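Local coordinates for luciferase-like enzymeAMP-CoA-ligase (Zophobas atratus, PDB 4W8O), which probably activates carboxylic acids with ATP as adenylates and joins them to coenzyme A, as an AMP-CoA ligase related to beetle luciferases, at residues C27-A32 with S50-S55; E46-V51 with G235-D240; A383-Y388 with E395-D400. One frame throughout, in Å; residues are numbered along the deposited sequence.

Overall arrangement
Contacts 1 and 2 are neighbours, their centres 6 Å apart; both use helix 48-64, and Val51 touches in each. Contact 1 lays the last part of helix 20-30 beside it, partly buried, with a cysteine inside and a lysine-glutamate pair on the exposed side. Contact 2 is fully buried: the opening turn of the same helix meets helix 228-239 through an aromatic pair. Contact 3 stands apart, about 12 Å from contact 2 at the nearest atoms and across the chain's centre from it. This surface contact joins two mostly loop segments by sulfur, methyl and ring contacts. None of the three has a direct hydrogen bond across its segments; contact 2 alone adds a water bridge.

Contact 1: C27-A32 with S50-S55; sequences CCEKYA and SVKTRS
Val51 O is gripped twice, by Ser55 OG at 2.7 Å and by Ser55 N at 3.0 Å, the two donors reaching opposite faces of the carbonyl plane. The hydroxyl also bonds Tyr92, tying helix 48-64 to helix 85-92. Val51 lies at the side of the contact, its CG1 4.2 Å from Cys28 SG, a light apolar touch. Lys52 has the largest share, with Cys28 close behind. With CG anti to the backbone N (chi1 -170°), the lysine chain runs out toward helix 20-30, and CB, CG and CD all lie alongside Cys28 CB, CD at 3.8 Å. Farther out it crosses Glu29, whose CG is 3.4 Å from Lys52 CE. The last torsion bends, and Lys52 NZ stays 4.3 Å from Glu29 OE2, too far for a salt bridge but close enough for a probable mild attraction on the exposed side. Buried Cys28 closes the inner side, its side chain also touching Tyr48 and Phe238. The pair is a helix-helix packing in the AMP-binding domain of the ANL superfamily: helices 20-30 and 48-64 precede and follow, along the chain, the hairpin of strands 35-39 and 44-47.

Contact 2: E46-V51 with G235-D240; sequences ETYSSV and GRTFLD
Tyr48 and Phe238 form the aromatic part of the contact, a T-shaped (edge-to-face) pair with centroids 5.1 Å apart and planes at 87°. The tyrosine supplies the edge: its CE1 stands over the centre of the Phe238 face, with Phe238 CD2 the closest ring atom at 3.7 Å. The first torsion of Tyr48, -81°, sets CG anti to the carbonyl carbon and sends the ring from the start of helix 48-64 toward helix 228-239. Apolar contact continues at the rim of the phenylalanine, where Val51 CG1 approaches Phe238 CZ edge-on at 4.4 Å. Leu24, Cys27 and Cys28 of helix 20-30 also pack on Phe238.

Polar contacts gather at the tyrosine hydroxyl. A water donates to Tyr48 OH at 3.0 Å and lies 2.6 Å from Thr237 OG1, bridging the two helices. The hydroxyl is further bonded to Ser242 O, and Thr237 OG1 to Leu234 O, so both side chains have polar partners within the core.

Bonds inside each segment fix the frame. Thr47 caps helix 48-64 at its N-cap, OG1 accepting from Ser50 N at 3.1 Å with a fairly straight N-H angle of 162°. At the other end of the contact Arg236 NH1 and Asp240 OD2 form a salt bridge of 3.1 Å, and Asp240 OD1 bonds Ser242. The whole is a T-shaped aromatic pair in the buried core of the AMP-binding domain of the ANL family, where the N-capped start of helix 48-64, leaving strand 44-47, meets helix 228-239.

Contact 3: A383-Y388 with E395-D400; sequences AMMTGY and ECFDGD
Phe397 and Met385 make the tight part of the contact. The methionine chain runs extended, and its CE comes obliquely to within 3.6 Å of Phe397 CZ, while the same methyl touches Cys396 CB at 4.0 Å. Its chi1 of 64° places CG between the backbone N and the carbonyl carbon, from where the chain can reach both residues. At another part of the Phe397 rim, Met384 CG lies in the ring plane, 3.9 Å from CE1, and its sulfur makes a Met-aromatic contact at the edge, SD 5.3 Å from the centroid. Leu403 touches Met384, Met385 and Phe397 alike.

The other flank is sparser. Tyr388 meets Cys396 chiefly through its hydroxyl end, OH 3.5 Å from SG, and the sulfur sits oblique to the ring, 48° off its normal. Beyond Phe397 the chain makes an Asx turn, Asp398 OD1 accepting from Asp400 N at 2.8 Å, and Asp398 OD2 forms salt bridges with Lys359 and Arg378. With no hydrogen bond or charge pair between the segments, one methyl, methylenes, sulfurs and two aromatic rings carry their mutual contact, and polar groups hold the outer loop elsewhere, consistent with a junction held by dispersion and shape.

Contact 1: C27-A32 with S50-S55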
loop_
_atom_site.group_PDB
_atom_site.type_symbol
_atom_site.label_atom_id
_atom_site.label_comp_id
_atom_site.label_asym_id
_atom_site.label_seq_id
_atom_site.Cartn_x
_atom_site.Cartn_y
_atom_site.Cartn_z
ATOM N N CYS A 27 -5.786 15.980 -5.803
ATOM C CA CYS A 27 -4.490 15.666 -6.398
ATOM C C CYS A 27 -4.578 15.679 -7.922
ATOM O O CYS A 27 -3.719 16.246 -8.585
ATOM C CB CYS A 27 -3.971 14.314 -5.902
ATOM S SG CYS A 27 -3.397 14.341 -4.191
ATOM N N CYS A 28 -5.631 15.075 -8.470
ATOM C CA CYS A 28 -5.856 15.090 -9.917
ATOM C C CYS A 28 -5.919 16.515 -10.486
ATOM O O CYS A 28 -5.294 16.790 -11.506
ATOM C CB CYS A 28 -7.125 14.313 -10.294
ATOM S SG CYS A 28 -6.948 12.505 -10.275
ATOM N N GLU A 29 -6.665 17.410 -9.833
ATOM C CA GLU A 29 -6.784 18.801 -10.295
ATOM C C GLU A 29 -5.450 19.526 -10.238
ATOM O O GLU A 29 -5.085 20.260 -11.156
ATOM C CB GLU A 29 -7.807 19.576 -9.456
ATOM C CG GLU A 29 -9.235 19.139 -9.715
ATOM C CD GLU A 29 -10.275 19.844 -8.849
ATOM O OE1 GLU A 29 -10.006 20.089 -7.651
ATOM O OE2 GLU A 29 -11.380 20.123 -9.369
ATOM N N LYS A 30 -4.731 19.314 -9.146
ATOM C CA LYS A 30 -3.472 19.997 -8.899
ATOM C C LYS A 30 -2.409 19.588 -9.915
ATOM O O LYS A 30 -1.654 20.433 -10.402
ATOM C CB LYS A 30 -2.995 19.694 -7.475
ATOM C CG LYS A 30 -2.080 20.741 -6.888
ATOM C CD LYS A 30 -1.594 20.363 -5.498
ATOM C CE LYS A 30 -0.476 21.300 -5.048
ATOM N NZ LYS A 30 0.418 20.693 -4.018
ATOM N N TYR A 31 -2.366 18.296 -10.248
ATOM C CA TYR A 31 -1.313 17.745 -11.106
ATOM C C TYR A 31 -1.832 17.243 -12.448
ATOM O O TYR A 31 -1.269 16.311 -13.014
ATOM C CB TYR A 31 -0.587 16.618 -10.359
ATOM C CG TYR A 31 -0.074 17.072 -9.011
ATOM C CD1 TYR A 31 0.935 18.029 -8.923
ATOM C CD2 TYR A 31 -0.607 16.564 -7.825
ATOM C CE1 TYR A 31 1.405 18.459 -7.698
ATOM C CE2 TYR A 31 -0.144 16.995 -6.596
ATOM C CZ TYR A 31 0.861 17.939 -6.540
ATOM O OH TYR A 31 1.334 18.371 -5.328
ATOM N N ALA A 32 -2.870 17.895 -12.968
ATOM C CA ALA A 32 -3.609 17.435 -14.153
ATOM C C ALA A 32 -2.760 17.009 -15.366
ATOM O O ALA A 32 -3.037 15.979 -15.991
ATOM C CB ALA A 32 -4.611 18.506 -14.578
ATOM N N SER A 50 -6.699 12.796 -17.394
ATOM C CA SER A 50 -7.439 11.693 -17.986
ATOM C C SER A 50 -8.000 10.763 -16.916
ATOM O O SER A 50 -9.128 10.290 -17.034
ATOM C CB SER A 50 -6.544 10.904 -18.944
ATOM O OG SER A 50 -7.235 9.803 -19.497
ATOM N N VAL A 51 -7.215 10.500 -15.878
ATOM C CA VAL A 51 -7.680 9.677 -14.769
ATOM C C VAL A 51 -8.877 10.312 -14.060
ATOM O O VAL A 51 -9.829 9.607 -13.683
ATOM C CB VAL A 51 -6.551 9.403 -13.766
ATOM C CG1 VAL A 51 -7.098 8.882 -12.439
ATOM C CG2 VAL A 51 -5.567 8.408 -14.361
ATOM N N LYS A 52 -8.832 11.633 -13.892
ATOM C CA LYS A 52 -9.944 12.368 -13.284
ATOM C C LYS A 52 -11.225 12.224 -14.102
ATOM O O LYS A 52 -12.308 12.029 -13.541
ATOM C CB LYS A 52 -9.602 13.851 -13.127
ATOM C CG LYS A 52 -10.602 14.639 -12.290
ATOM C CD LYS A 52 -10.064 16.023 -11.958
ATOM C CE LYS A 52 -11.164 16.935 -11.447
ATOM N NZ LYS A 52 -12.122 17.345 -12.510
ATOM N N THR A 53 -11.091 12.315 -15.423
ATOM C CA THR A 53 -12.238 12.227 -16.321
ATOM C C THR A 53 -12.891 10.846 -16.257
ATOM O O THR A 53 -14.113 10.737 -16.115
ATOM C CB THR A 53 -11.826 12.544 -17.772
ATOM O OG1 THR A 53 -11.312 13.875 -17.827
ATOM C CG2 THR A 53 -13.004 12.427 -18.730
ATOM N N ARG A 54 -12.080 9.798 -16.353
ATOM C CA ARG A 54 -12.614 8.442 -16.395
ATOM C C ARG A 54 -13.204 8.038 -15.044
ATOM O O ARG A 54 -14.289 7.466 -14.997
ATOM C CB ARG A 54 -11.551 7.447 -16.855
ATOM C CG ARG A 54 -11.057 7.702 -18.278
ATOM C CD ARG A 54 -10.512 6.434 -18.926
ATOM N NE ARG A 54 -9.340 5.910 -18.221
ATOM C CZ ARG A 54 -9.021 4.618 -18.097
ATOM N NH1 ARG A 54 -9.792 3.663 -18.608
ATOM N NH2 ARG A 54 -7.921 4.270 -17.433
ATOM N N SER A 55 -12.511 8.368 -13.956
ATOM C CA SER A 55 -12.994 8.045 -12.619
ATOM C C SER A 55 -14.278 8.813 -12.275
ATOM O O SER A 55 -15.154 8.273 -11.610
ATOM C CB SER A 55 -11.911 8.313 -11.563
ATOM O OG SER A 55 -11.515 9.673 -11.556
#

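Contact 2: E46-V51 with G235-D240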
loop_
_atom_site.group_PDB
_atom_site.type_symbol
_atom_site.label_atom_id
_atom_site.label_comp_id
_atom_site.label_asym_id
_atom_site.label_seq_id
_atom_site.Cartn_x
_atom_site.Cartn_y
_atom_site.Cartn_z
ATOM N N GLU A 46 -0.975 7.377 -18.761
ATOM C CA GLU A 46 -2.178 8.184 -18.618
ATOM C C GLU A 46 -1.926 9.347 -17.666
ATOM O O GLU A 46 -1.247 9.192 -16.648
ATOM C CB GLU A 46 -3.346 7.329 -18.116
ATOM C CG GLU A 46 -4.692 8.047 -18.161
ATOM C CD GLU A 46 -5.861 7.198 -17.679
ATOM O OE1 GLU A 46 -5.649 6.063 -17.196
ATOM O OE2 GLU A 46 -7.010 7.678 -17.776
ATOM N N THR A 47 -2.480 10.509 -18.002
ATOM C CA THR A 47 -2.308 11.703 -17.191
ATOM C C THR A 47 -3.310 11.738 -16.047
ATOM O O THR A 47 -4.313 11.021 -16.064
ATOM C CB THR A 47 -2.498 12.977 -18.021
ATOM O OG1 THR A 47 -3.808 12.979 -18.595
ATOM C CG2 THR A 47 -1.469 13.046 -19.125
ATOM N N TYR A 48 -3.026 12.587 -15.058
ATOM C CA TYR A 48 -3.951 12.826 -13.948
ATOM C C TYR A 48 -5.271 13.395 -14.445
ATOM O O TYR A 48 -6.335 13.047 -13.931
ATOM C CB TYR A 48 -3.339 13.768 -12.911
ATOM C CG TYR A 48 -2.389 13.083 -11.961
ATOM C CD1 TYR A 48 -2.865 12.388 -10.850
ATOM C CD2 TYR A 48 -1.014 13.117 -12.172
ATOM C CE1 TYR A 48 -1.999 11.750 -9.976
ATOM C CE2 TYR A 48 -0.141 12.481 -11.305
ATOM C CZ TYR A 48 -0.635 11.799 -10.209
ATOM O OH TYR A 48 0.238 11.175 -9.342
ATOM N N SER A 49 -5.192 14.267 -15.445
ATOM C CA SER A 49 -6.378 14.811 -16.089
ATOM C C SER A 49 -7.288 13.710 -16.633
ATOM O O SER A 49 -8.491 13.705 -16.386
ATOM C CB SER A 49 -5.973 15.728 -17.241
ATOM O OG SER A 49 -7.122 16.115 -17.956
ATOM N N SER A 50 -6.699 12.796 -17.394
ATOM C CA SER A 50 -7.439 11.693 -17.986
ATOM C C SER A 50 -8.000 10.763 -16.916
ATOM O O SER A 50 -9.128 10.290 -17.034
ATOM C CB SER A 50 -6.544 10.904 -18.944
ATOM O OG SER A 50 -7.235 9.803 -19.497
ATOM N N VAL A 51 -7.215 10.500 -15.878
ATOM C CA VAL A 51 -7.680 9.677 -14.769
ATOM C C VAL A 51 -8.877 10.312 -14.060
ATOM O O VAL A 51 -9.829 9.607 -13.683
ATOM C CB VAL A 51 -6.551 9.403 -13.766
ATOM C CG1 VAL A 51 -7.098 8.882 -12.439
ATOM C CG2 VAL A 51 -5.567 8.408 -14.361
ATOM N N GLY A 235 -1.426 6.112 -3.246
ATOM C CA GLY A 235 -1.704 7.304 -2.448
ATOM C C GLY A 235 -0.546 8.290 -2.409
ATOM O O GLY A 235 -0.738 9.496 -2.583
ATOM N N ARG A 236 0.655 7.755 -2.197
ATOM C CA ARG A 236 1.878 8.545 -2.096
ATOM C C ARG A 236 2.263 9.234 -3.414
ATOM O O ARG A 236 2.750 10.357 -3.389
ATOM C CB ARG A 236 3.032 7.664 -1.576
ATOM C CG ARG A 236 4.419 8.269 -1.643
ATOM C CD ARG A 236 4.566 9.531 -0.806
ATOM N NE ARG A 236 5.910 10.087 -0.980
ATOM C CZ ARG A 236 6.300 10.823 -2.021
ATOM N NH1 ARG A 236 5.462 11.139 -3.005
ATOM N NH2 ARG A 236 7.548 11.252 -2.079
ATOM N N THR A 237 2.045 8.580 -4.555
ATOM C CA THR A 237 2.371 9.210 -5.838
ATOM C C THR A 237 1.364 10.305 -6.197
ATOM O O THR A 237 1.739 11.333 -6.772
ATOM C CB THR A 237 2.480 8.198 -7.003
ATOM O OG1 THR A 237 1.254 7.482 -7.153
ATOM C CG2 THR A 237 3.633 7.220 -6.773
ATOM N N PHE A 238 0.092 10.084 -5.872
ATOM C CA PHE A 238 -0.926 11.124 -6.042
ATOM C C PHE A 238 -0.557 12.375 -5.240
ATOM O O PHE A 238 -0.695 13.490 -5.734
ATOM C CB PHE A 238 -2.303 10.625 -5.601
ATOM C CG PHE A 238 -3.118 10.019 -6.706
ATOM C CD1 PHE A 238 -2.777 8.784 -7.250
ATOM C CD2 PHE A 238 -4.247 10.669 -7.186
ATOM C CE1 PHE A 238 -3.534 8.221 -8.261
ATOM C CE2 PHE A 238 -5.009 10.109 -8.199
ATOM C CZ PHE A 238 -4.653 8.887 -8.739
ATOM N N LEU A 239 -0.053 12.168 -4.024
ATOM C CA LEU A 239 0.150 13.242 -3.057
ATOM C C LEU A 239 0.952 14.417 -3.603
ATOM O O LEU A 239 0.621 15.560 -3.305
ATOM C CB LEU A 239 0.815 12.698 -1.784
ATOM C CG LEU A 239 1.023 13.695 -0.631
ATOM C CD1 LEU A 239 0.853 13.000 0.713
ATOM C CD2 LEU A 239 2.383 14.370 -0.698
ATOM N N ASP A 240 1.995 14.140 -4.386
ATOM C CA ASP A 240 2.849 15.191 -4.964
ATOM C C ASP A 240 2.979 15.099 -6.492
ATOM O O ASP A 240 3.953 15.601 -7.080
ATOM C CB ASP A 240 4.239 15.176 -4.308
ATOM C CG ASP A 240 5.066 13.964 -4.689
ATOM O OD1 ASP A 240 4.583 13.075 -5.414
ATOM O OD2 ASP A 240 6.228 13.902 -4.261
HETATM O O HOH W 1 0.177 8.225 -9.398
#

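Contact 3: A383-Y388 with E395-D400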
loop_
_atom_site.group_PDB
_atom_site.type_symbol
_atom_site.label_atom_id
_atom_site.label_comp_id
_atom_site.label_asym_id
_atom_site.label_seq_id
_atom_site.Cartn_x
_atom_site.Cartn_y
_atom_site.Cartn_z
ATOM N N ALA A 383 -1.832 6.838 12.172
ATOM C CA ALA A 383 -1.975 5.970 10.996
ATOM C C ALA A 383 -2.532 4.595 11.353
ATOM O O ALA A 383 -2.681 3.740 10.491
ATOM C CB ALA A 383 -0.629 5.802 10.303
ATOM N N MET A 384 -2.831 4.389 12.623
ATOM C CA MET A 384 -3.297 3.107 13.125
ATOM C C MET A 384 -4.712 2.799 12.632
ATOM O O MET A 384 -5.560 3.694 12.545
ATOM C CB MET A 384 -3.310 3.159 14.654
ATOM C CG MET A 384 -2.844 1.899 15.351
ATOM S SD MET A 384 -2.085 2.309 16.944
ATOM C CE MET A 384 -3.324 3.397 17.661
ATOM N N MET A 385 -4.957 1.527 12.331
ATOM C CA MET A 385 -6.304 1.035 12.015
ATOM C C MET A 385 -7.295 1.385 13.118
ATOM O O MET A 385 -6.927 1.437 14.299
ATOM C CB MET A 385 -6.298 -0.481 11.817
ATOM C CG MET A 385 -5.933 -1.300 13.047
ATOM S SD MET A 385 -6.228 -3.067 12.811
ATOM C CE MET A 385 -5.777 -3.671 14.436
ATOM N N THR A 386 -8.546 1.607 12.719
ATOM C CA THR A 386 -9.611 1.909 13.664
ATOM C C THR A 386 -10.175 0.657 14.330
ATOM O O THR A 386 -10.759 0.756 15.395
ATOM C CB THR A 386 -10.775 2.675 12.997
ATOM O OG1 THR A 386 -11.232 1.954 11.849
ATOM C CG2 THR A 386 -10.327 4.038 12.578
ATOM N N GLY A 387 -10.004 -0.507 13.712
ATOM C CA GLY A 387 -10.572 -1.747 14.245
ATOM C C GLY A 387 -10.838 -2.737 13.133
ATOM O O GLY A 387 -10.365 -2.540 12.012
ATOM N N TYR A 388 -11.570 -3.808 13.439
ATOM C CA TYR A 388 -11.975 -4.771 12.411
ATOM C C TYR A 388 -13.411 -4.469 11.966
ATOM O O TYR A 388 -14.196 -3.914 12.727
ATOM C CB TYR A 388 -11.862 -6.222 12.914
ATOM C CG TYR A 388 -10.442 -6.745 13.158
ATOM C CD1 TYR A 388 -9.351 -6.296 12.400
ATOM C CD2 TYR A 388 -10.204 -7.726 14.120
ATOM C CE1 TYR A 388 -8.071 -6.796 12.615
ATOM C CE2 TYR A 388 -8.925 -8.235 14.332
ATOM C CZ TYR A 388 -7.860 -7.763 13.580
ATOM O OH TYR A 388 -6.589 -8.263 13.795
ATOM N N GLU A 395 -7.861 -6.885 21.591
ATOM C CA GLU A 395 -6.603 -7.435 22.098
ATOM C C GLU A 395 -5.392 -7.117 21.236
ATOM O O GLU A 395 -4.259 -7.391 21.651
ATOM C CB GLU A 395 -6.712 -8.944 22.315
ATOM C CG GLU A 395 -7.533 -9.308 23.542
ATOM C CD GLU A 395 -7.229 -10.693 24.092
ATOM O OE1 GLU A 395 -6.145 -11.257 23.810
ATOM O OE2 GLU A 395 -8.086 -11.217 24.830
ATOM N N CYS A 396 -5.623 -6.540 20.054
ATOM C CA CYS A 396 -4.542 -5.989 19.234
ATOM C C CYS A 396 -3.860 -4.756 19.866
ATOM O O CYS A 396 -2.774 -4.371 19.435
ATOM C CB CYS A 396 -5.070 -5.574 17.861
ATOM S SG CYS A 396 -5.888 -6.882 16.926
ATOM N N PHE A 397 -4.502 -4.127 20.850
ATOM C CA PHE A 397 -3.970 -2.908 21.459
ATOM C C PHE A 397 -3.760 -3.104 22.957
ATOM O O PHE A 397 -4.585 -3.735 23.624
ATOM C CB PHE A 397 -4.919 -1.729 21.219
ATOM C CG PHE A 397 -5.299 -1.547 19.774
ATOM C CD1 PHE A 397 -4.515 -0.783 18.926
ATOM C CD2 PHE A 397 -6.438 -2.144 19.267
ATOM C CE1 PHE A 397 -4.863 -0.614 17.596
ATOM C CE2 PHE A 397 -6.792 -1.983 17.934
ATOM C CZ PHE A 397 -6.004 -1.214 17.096
ATOM N N ASP A 398 -2.663 -2.556 23.480
ATOM C CA ASP A 398 -2.329 -2.729 24.895
ATOM C C ASP A 398 -2.983 -1.628 25.734
ATOM O O ASP A 398 -3.741 -0.809 25.206
ATOM C CB ASP A 398 -0.804 -2.815 25.102
ATOM C CG ASP A 398 -0.086 -1.474 24.935
ATOM O OD1 ASP A 398 -0.722 -0.393 24.991
ATOM O OD2 ASP A 398 1.149 -1.514 24.753
ATOM N N GLY A 399 -2.691 -1.610 27.030
ATOM C CA GLY A 399 -3.326 -0.676 27.964
ATOM C C GLY A 399 -3.142 0.799 27.650
ATOM O O GLY A 399 -3.976 1.621 28.035
ATOM N N ASP A 400 -2.054 1.140 26.961
ATOM C CA ASP A 400 -1.776 2.525 26.566
ATOM C C ASP A 400 -2.171 2.824 25.112
ATOM O O ASP A 400 -1.757 3.841 24.555
ATOM C CB ASP A 400 -0.289 2.837 26.780
ATOM C CG ASP A 400 0.114 2.821 28.247
ATOM O OD1 ASP A 400 -0.709 3.181 29.110
ATOM O OD2 ASP A 400 1.271 2.465 28.543
#